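Local coordinates for BauA (PDB 6H7F), which probably serves as a TonB-dependent outer-membrane receptor that takes up the ferric siderophore acinetobactin into Acinetobacter baumannii, at residues K286-M291 / Q310-Y315. Numbering follows the deposited sequence.
Sequences KDKGAM and QSTTEY. With C8E ((hydroxyethyloxy)tri(ethyloxy)octane), chain H; FV8 ((4~{S},5~{R})-2-[2,3-bis(oxidanyl)phenyl]-~{N}-[2-(1~{H}-imidazol-4-yl)ethyl]-5-methyl-~{N}-oxidanyl-4,5-dihydro-1,3-oxazole-4-carboxamide), chain E.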
ATOM      1  N   LYS A 286      29.759 -14.841 -12.589  1.00 33.36           N
ATOM      2  CA  LYS A 286      30.707 -15.251 -11.536  1.00 28.99           C
ATOM      3  C   LYS A 286      31.971 -14.396 -11.655  1.00 31.49           C
ATOM      4  O   LYS A 286      32.575 -14.311 -12.727  1.00 33.42           O
ATOM      5  CB  LYS A 286      31.067 -16.732 -11.675  1.00 32.08           C
ATOM      6  CG  LYS A 286      29.948 -17.715 -11.366  1.00 35.67           C
ATOM      7  CD  LYS A 286      30.221 -19.118 -11.871  1.00 45.49           C
ATOM      8  CE  LYS A 286      29.063 -20.062 -11.630  1.00 60.15           C
ATOM      9  NZ  LYS A 286      29.496 -21.479 -11.676  1.00 68.41           N
ATOM     10  N   ASP A 287      32.340 -13.749 -10.554  1.00 30.25           N
ATOM     11  CA  ASP A 287      33.491 -12.890 -10.494  1.00 32.16           C
ATOM     12  C   ASP A 287      34.370 -13.355  -9.332  1.00 31.77           C
ATOM     13  O   ASP A 287      33.873 -13.560  -8.223  1.00 33.03           O
ATOM     14  CB  ASP A 287      33.096 -11.418 -10.316  1.00 35.22           C
ATOM     15  CG  ASP A 287      32.494 -10.790 -11.562  1.00 44.91           C
ATOM     16  OD1 ASP A 287      33.280 -10.339 -12.438  1.00 41.78           O
ATOM     17  OD2 ASP A 287      31.246 -10.751 -11.650  1.00 45.13           O
ATOM     18  N   LYS A 288      35.665 -13.521  -9.631  1.00 36.18           N
ATOM     19  CA  LYS A 288      36.719 -13.839  -8.668  1.00 36.07           C
ATOM     20  C   LYS A 288      37.857 -12.846  -8.865  1.00 31.47           C
ATOM     21  O   LYS A 288      38.276 -12.604  -9.999  1.00 34.71           O
ATOM     22  CB  LYS A 288      37.241 -15.258  -8.897  1.00 40.83           C
ATOM     23  CG  LYS A 288      36.280 -16.372  -8.506  1.00 53.59           C
ATOM     24  CD  LYS A 288      36.467 -17.652  -9.288  1.00 55.99           C
ATOM     25  CE  LYS A 288      35.433 -18.702  -8.940  1.00 67.51           C
ATOM     26  NZ  LYS A 288      35.803 -20.031  -9.479  1.00 89.46           N
ATOM     27  N   GLY A 289      38.329 -12.262  -7.768  1.00 31.71           N
ATOM     28  CA  GLY A 289      39.421 -11.301  -7.821  1.00 32.28           C
ATOM     29  C   GLY A 289      40.329 -11.387  -6.598  1.00 33.93           C
ATOM     30  O   GLY A 289      39.910 -11.797  -5.490  1.00 31.44           O
ATOM     31  N   ALA A 290      41.579 -10.969  -6.794  1.00 32.77           N
ATOM     32  CA  ALA A 290      42.553 -10.852  -5.712  1.00 36.71           C
ATOM     33  C   ALA A 290      43.568  -9.778  -6.079  1.00 32.23           C
ATOM     34  O   ALA A 290      43.944  -9.637  -7.244  1.00 35.80           O
ATOM     35  CB  ALA A 290      43.233 -12.179  -5.468  1.00 36.47           C
ATOM     36  N   MET A 291      44.011  -9.033  -5.074  1.00 32.11           N
ATOM     37  CA  MET A 291      45.011  -8.034  -5.286  1.00 33.43           C
ATOM     38  C   MET A 291      45.919  -7.956  -4.057  1.00 39.90           C
ATOM     39  O   MET A 291      45.528  -8.377  -2.932  1.00 35.90           O
ATOM     40  CB  MET A 291      44.385  -6.665  -5.574  1.00 31.99           C
ATOM     41  CG  MET A 291      43.503  -6.124  -4.463  1.00 32.57           C
ATOM     42  SD  MET A 291      42.784  -4.503  -4.889  1.00 35.39           S
ATOM     43  CE  MET A 291      44.237  -3.458  -4.832  1.00 39.41           C
ATOM     44  N   GLN A 310      44.524  -9.587 -10.120  1.00 28.50           N
ATOM     45  CA  GLN A 310      43.856 -10.234 -11.228  1.00 33.54           C
ATOM     46  C   GLN A 310      42.418 -10.615 -10.846  1.00 32.93           C
ATOM     47  O   GLN A 310      42.046 -10.666  -9.663  1.00 29.29           O
ATOM     48  CB  GLN A 310      44.636 -11.462 -11.686  1.00 42.42           C
ATOM     49  CG  GLN A 310      45.207 -12.304 -10.563  1.00 53.96           C
ATOM     50  CD  GLN A 310      46.119 -13.367 -11.130  1.00 65.49           C
ATOM     51  OE1 GLN A 310      47.113 -13.066 -11.797  1.00 56.87           O
ATOM     52  NE2 GLN A 310      45.749 -14.620 -10.915  1.00 59.99           N
ATOM     53  N   SER A 311      41.614 -10.873 -11.878  1.00 29.47           N
ATOM     54  CA  SER A 311      40.224 -11.247 -11.724  1.00 31.58           C
ATOM     55  C   SER A 311      39.796 -12.046 -12.948  1.00 29.73           C
ATOM     56  O   SER A 311      40.414 -11.948 -14.000  1.00 32.32           O
ATOM     57  CB  SER A 311      39.334 -10.039 -11.537  1.00 32.35           C
ATOM     58  OG  SER A 311      39.251  -9.286 -12.747  1.00 32.64           O
ATOM     59  N   THR A 312      38.731 -12.823 -12.777  1.00 30.27           N
ATOM     60  CA  THR A 312      38.060 -13.507 -13.850  1.00 32.57           C
ATOM     61  C   THR A 312      36.566 -13.196 -13.751  1.00 30.84           C
ATOM     62  O   THR A 312      36.019 -13.038 -12.659  1.00 30.94           O
ATOM     63  CB  THR A 312      38.318 -15.025 -13.808  1.00 35.00           C
ATOM     64  OG1 THR A 312      37.847 -15.522 -12.550  1.00 42.38           O
ATOM     65  CG2 THR A 312      39.781 -15.371 -13.982  1.00 36.23           C
ATOM     66  N   THR A 313      35.939 -13.110 -14.919  1.00 34.37           N
ATOM     67  CA  THR A 313      34.536 -12.930 -15.077  1.00 31.11           C
ATOM     68  C   THR A 313      34.022 -14.030 -16.001  1.00 33.49           C
ATOM     69  O   THR A 313      34.590 -14.236 -17.081  1.00 31.28           O
ATOM     70  CB  THR A 313      34.238 -11.538 -15.645  1.00 34.64           C
ATOM     71  OG1 THR A 313      34.587 -10.575 -14.652  1.00 32.05           O
ATOM     72  CG2 THR A 313      32.791 -11.355 -16.046  1.00 36.46           C
ATOM     73  N   GLU A 314      32.965 -14.725 -15.565  1.00 32.76           N
ATOM     74  CA  GLU A 314      32.133 -15.564 -16.440  1.00 35.61           C
ATOM     75  C   GLU A 314      30.708 -15.000 -16.470  1.00 31.05           C
ATOM     76  O   GLU A 314      30.024 -14.986 -15.451  1.00 32.34           O
ATOM     77  CB  GLU A 314      32.129 -17.016 -15.964  1.00 37.41           C
ATOM     78  CG  GLU A 314      33.520 -17.620 -15.821  1.00 54.17           C
ATOM     79  CD  GLU A 314      33.575 -18.981 -15.127  1.00 54.76           C
ATOM     80  OE1 GLU A 314      32.508 -19.575 -14.877  1.00 58.02           O
ATOM     81  OE2 GLU A 314      34.680 -19.433 -14.828  1.00 60.88           O
ATOM     82  N   TYR A 315      30.307 -14.501 -17.641  1.00 29.82           N
ATOM     83  CA  TYR A 315      28.971 -13.965 -17.914  1.00 27.23           C
ATOM     84  C   TYR A 315      28.205 -14.936 -18.809  1.00 27.26           C
ATOM     85  O   TYR A 315      28.748 -15.431 -19.819  1.00 28.58           O
ATOM     86  CB  TYR A 315      29.062 -12.622 -18.637  1.00 26.77           C
ATOM     87  CG  TYR A 315      27.750 -11.999 -19.058  1.00 26.34           C
ATOM     88  CD1 TYR A 315      27.077 -11.116 -18.234  1.00 29.06           C
ATOM     89  CD2 TYR A 315      27.207 -12.245 -20.308  1.00 27.87           C
ATOM     90  CE1 TYR A 315      25.892 -10.512 -18.624  1.00 27.21           C
ATOM     91  CE2 TYR A 315      26.043 -11.634 -20.725  1.00 28.91           C
ATOM     92  CZ  TYR A 315      25.377 -10.765 -19.877  1.00 32.83           C
ATOM     93  OH  TYR A 315      24.216 -10.172 -20.278  1.00 28.80           O
TER
HETATM   94  C1  C8E H 805      38.411 -15.948  -1.116  1.00 54.83           C
HETATM   95  C2  C8E H 805      38.148 -16.530  -2.484  1.00 57.49           C
HETATM   96  C3  C8E H 805      39.452 -16.721  -3.262  1.00 64.43           C
HETATM   97  C4  C8E H 805      39.287 -16.571  -4.787  1.00 60.70           C
HETATM   98  C5  C8E H 805      40.425 -15.749  -5.405  1.00 62.16           C
HETATM   99  C6  C8E H 805      40.691 -16.133  -6.868  1.00 61.98           C
HETATM  100  C7  C8E H 805      41.707 -15.196  -7.559  1.00 54.59           C
HETATM  101  C8  C8E H 805      41.324 -14.914  -9.025  1.00 47.53           C
HETATM  102  O9  C8E H 805      42.455 -15.066  -9.885  1.00 53.22           O
HETATM  103  C10 C8E H 805      42.141 -15.541 -11.208  1.00 61.56           C
HETATM  104  C11 C8E H 805      43.192 -16.511 -11.780  1.00 50.96           C
HETATM  105  CAJ FV8 E 802      28.356  -7.682 -23.905  1.00 27.59           C
HETATM  106  NAN FV8 E 802      28.865  -8.160 -25.034  1.00 24.25           N
HETATM  107  CAI FV8 E 802      27.848  -8.193 -25.955  1.00 27.96           C
HETATM  108  NAO FV8 E 802      26.684  -7.718 -25.399  1.00 28.44           N
HETATM  109  CAT FV8 E 802      27.035  -7.406 -24.145  1.00 29.65           C
HETATM  110  CAK FV8 E 802      26.111  -6.829 -23.093  1.00 26.79           C
HETATM  111  CAL FV8 E 802      25.103  -7.889 -22.622  1.00 25.48           C
HETATM  112  NAY FV8 E 802      24.295  -8.304 -23.764  1.00 20.79           N
HETATM  113  OAE FV8 E 802      24.055  -7.390 -24.757  1.00 24.77           O
HETATM  114  C   FV8 E 802      23.762  -9.505 -23.854  1.00 24.29           C
HETATM  115  O   FV8 E 802      23.931 -10.372 -22.952  1.00 23.33           O
HETATM  116  CA  FV8 E 802      23.077  -9.709 -25.080  1.00 21.16           C
HETATM  117  N   FV8 E 802      24.027  -9.524 -26.223  1.00 23.40           N
HETATM  118  CB  FV8 E 802      22.577 -11.128 -25.269  1.00 26.79           C
HETATM  119  CG2 FV8 E 802      21.076 -11.178 -25.648  1.00 25.03           C
HETATM  120  OG1 FV8 E 802      23.282 -11.642 -26.403  1.00 26.65           O
HETATM  121  CAR FV8 E 802      24.059 -10.662 -26.946  1.00 29.66           C
HETATM  122  CAV FV8 E 802      24.872 -10.898 -28.005  1.00 27.98           C
HETATM  123  CAH FV8 E 802      24.891 -12.176 -28.576  1.00 28.90           C
HETATM  124  CAF FV8 E 802      25.727 -12.466 -29.669  1.00 30.90           C
HETATM  125  CAG FV8 E 802      26.585 -11.479 -30.189  1.00 31.82           C
HETATM  126  CAS FV8 E 802      26.579 -10.209 -29.604  1.00 34.93           C
HETATM  127  OAC FV8 E 802      27.370  -9.183 -30.043  1.00 36.20           O
HETATM  128  CAU FV8 E 802      25.736  -9.952 -28.517  1.00 29.04           C
HETATM  129  OAD FV8 E 802      25.728  -8.720 -27.978  1.00 27.52           O
HETATM  130  O   HOH W   1      35.082 -16.074 -12.737  1.00 39.17           O
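The carboxylate oxygen D287 OD1 accepts two bonds: T313 OG1 donates to it across the strand pair at 2.6 Å, meeting it nearly along its C-O axis, and the backbone N-H of F127, in a loop of the plug domain that fills the barrel, supplies the second. The D287 and T313 side chains lie alongside each other on the lumen-facing side of the sheet. T313 has its hydroxyl anti to the carbonyl carbon (chi1 -68°), which turns OG1 to D287. K345 NZ of the next strand also bonds that hydroxyl, holding it as a donor toward D287, and its charge probably helps offset the buried carboxylate. S311, on the same face, bonds K345 NZ and G123 O of the plug. It forms a non-hydrogen-bonded pair with G289, whose missing side chain lets the G289 and S311 CA atoms approach to 4.0 Å.

Strands 282-297 and 302-318 form an antiparallel hairpin of the transmembrane barrel. K286, K288 and A290 each exchange two backbone bonds with E314, T312 and Q310 respectively, the shortest being T312 N to K288 O at 2.8 Å.

On the other face, a water donates to K286 O at 3.1 Å and also bonds T312 OG1. The extended chain of K286 passes E314, but K286 NZ stays 4.8 Å from E314 OE1, too far for a salt bridge. A detergent molecule lies along this face: T312 CG2 touches its C10 at 3.6 Å, and A290 adds a small apolar methyl beside its alkyl chain.

Beyond T313, Y315 OH donates to the hydroxamate carbonyl O of the bound preacinetobactin (FV8) at 2.7 Å, in the plane of the ring. The chemistry thus divides by face: buried polar bonds join barrel wall to plug, while the detergent along A290 and T312 is consistent with an outward, membrane-side surface.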